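Local coordinates for YchF GTP-binding protein (Schizosaccharomyces pombe, PDB 1NI3), which hydrolyses ATP, and GTP less efficiently, and acts as a negative regulator of the G2/M transition in the cell cycle, at residues E271-T274 and N275-E278. Numbering follows the deposited sequence.
Sequences ERLT and NFTE
With CG turned beside its own backbone N (chi1 -59°), Asn275 folds its side chain back toward Arg272, and ND2 comes within 2.9 Å of Arg272 O in a weak, bent hydrogen bond. The same torsion range in Phe276 (chi1 -73°) turns an edge of the ring to Leu273, whose CD1 lies in the ring plane 3.9 Å from Phe276 CD1; the two side chains cross at about a right angle. The backbone from Leu273 to Phe276 forms a type I beta turn, closed by Phe276 N donating to Leu273 O at 2.9 Å. Thr274 holds the carbonyl of Glu271, three residues back. Its OG1 donates to Glu271 O at 2.6 Å, in the carbonyl plane, and its backbone N reaches the same oxygen, which thus accepts two bonds from one residue. Arg272 CG lies 4.0 Å from Asn275 ND2, and these two side chains also cross at about a right angle, while the guanidinium of Arg272 is held by salt bridges to Glu235 and Glu284. At the surface of the OBG-type G region, the type I turn joins helix 267-273, which follows strand 262-265, to helix 278-287; Thr277 is the N-cap of the latter helix, whose Ala281 and Glu284 touch Phe276 while Cys285 meets Leu273.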
loop_
_atom_site.group_PDB
_atom_site.type_symbol
_atom_site.label_atom_id
_atom_site.label_comp_id
_atom_site.label_asym_id
_atom_site.label_seq_id
_atom_site.Cartn_x
_atom_site.Cartn_y
_atom_site.Cartn_z
ATOM N N GLU A 271 -5.989 -15.597 11.647
ATOM C CA GLU A 271 -6.540 -16.803 11.054
ATOM C C GLU A 271 -7.715 -17.332 11.861
ATOM O O GLU A 271 -8.824 -17.479 11.346
ATOM C CB GLU A 271 -5.457 -17.885 10.933
ATOM C CG GLU A 271 -5.975 -19.235 10.452
ATOM C CD GLU A 271 -6.660 -19.155 9.105
ATOM O OE1 GLU A 271 -5.976 -18.822 8.111
ATOM O OE2 GLU A 271 -7.887 -19.410 9.037
ATOM N N ARG A 272 -7.476 -17.599 13.140
ATOM C CA ARG A 272 -8.533 -18.140 13.999
ATOM C C ARG A 272 -9.783 -17.272 14.027
ATOM O O ARG A 272 -10.891 -17.782 14.145
ATOM C CB ARG A 272 -8.048 -18.370 15.451
ATOM C CG ARG A 272 -9.034 -19.227 16.247
ATOM C CD ARG A 272 -8.525 -19.691 17.623
ATOM N NE ARG A 272 -8.963 -18.824 18.712
ATOM C CZ ARG A 272 -8.388 -17.672 19.012
ATOM N NH1 ARG A 272 -7.353 -17.270 18.302
ATOM N NH2 ARG A 272 -8.853 -16.920 20.002
ATOM N N LEU A 273 -9.611 -15.962 13.896
ATOM C CA LEU A 273 -10.756 -15.066 13.935
ATOM C C LEU A 273 -11.698 -15.235 12.742
ATOM O O LEU A 273 -12.905 -15.011 12.852
ATOM C CB LEU A 273 -10.279 -13.615 14.056
ATOM C CG LEU A 273 -11.002 -12.711 15.067
ATOM C CD1 LEU A 273 -11.211 -13.415 16.410
ATOM C CD2 LEU A 273 -10.160 -11.467 15.253
ATOM N N THR A 274 -11.153 -15.655 11.612
ATOM C CA THR A 274 -11.970 -15.842 10.422
ATOM C C THR A 274 -12.994 -16.941 10.649
ATOM O O THR A 274 -13.900 -17.115 9.847
ATOM C CB THR A 274 -11.115 -16.220 9.180
ATOM O OG1 THR A 274 -10.495 -17.498 9.386
ATOM C CG2 THR A 274 -10.023 -15.178 8.949
ATOM N N ASN A 275 -12.859 -17.690 11.738
ATOM C CA ASN A 275 -13.812 -18.775 12.004
ATOM C C ASN A 275 -15.024 -18.235 12.719
ATOM O O ASN A 275 -15.960 -18.963 13.038
ATOM C CB ASN A 275 -13.178 -19.862 12.867
ATOM C CG ASN A 275 -11.958 -20.455 12.229
ATOM O OD1 ASN A 275 -12.027 -20.976 11.121
ATOM N ND2 ASN A 275 -10.829 -20.386 12.921
ATOM N N PHE A 276 -14.995 -16.944 12.986
ATOM C CA PHE A 276 -16.098 -16.325 13.678
ATOM C C PHE A 276 -16.845 -15.390 12.762
ATOM O O PHE A 276 -16.283 -14.826 11.821
ATOM C CB PHE A 276 -15.575 -15.574 14.889
ATOM C CG PHE A 276 -15.135 -16.468 16.006
ATOM C CD1 PHE A 276 -14.051 -16.124 16.804
ATOM C CD2 PHE A 276 -15.829 -17.639 16.282
ATOM C CE1 PHE A 276 -13.667 -16.916 17.880
ATOM C CE2 PHE A 276 -15.458 -18.441 17.354
ATOM C CZ PHE A 276 -14.361 -18.074 18.155
ATOM N N THR A 277 -18.132 -15.247 13.039
ATOM C CA THR A 277 -18.978 -14.370 12.266
ATOM C C THR A 277 -18.608 -12.963 12.704
ATOM O O THR A 277 -18.060 -12.770 13.791
ATOM C CB THR A 277 -20.449 -14.645 12.567
ATOM O OG1 THR A 277 -20.713 -14.351 13.943
ATOM C CG2 THR A 277 -20.773 -16.110 12.312
ATOM N N GLU A 278 -18.894 -11.990 11.848
ATOM C CA GLU A 278 -18.582 -10.593 12.129
ATOM C C GLU A 278 -18.923 -10.235 13.578
ATOM O O GLU A 278 -18.194 -9.489 14.238
ATOM C CB GLU A 278 -19.377 -9.685 11.194
ATOM C CG GLU A 278 -19.419 -10.131 9.735
ATOM C CD GLU A 278 -19.904 -9.030 8.803
ATOM O OE1 GLU A 278 -20.233 -9.334 7.633
ATOM O OE2 GLU A 278 -19.938 -7.856 9.233
#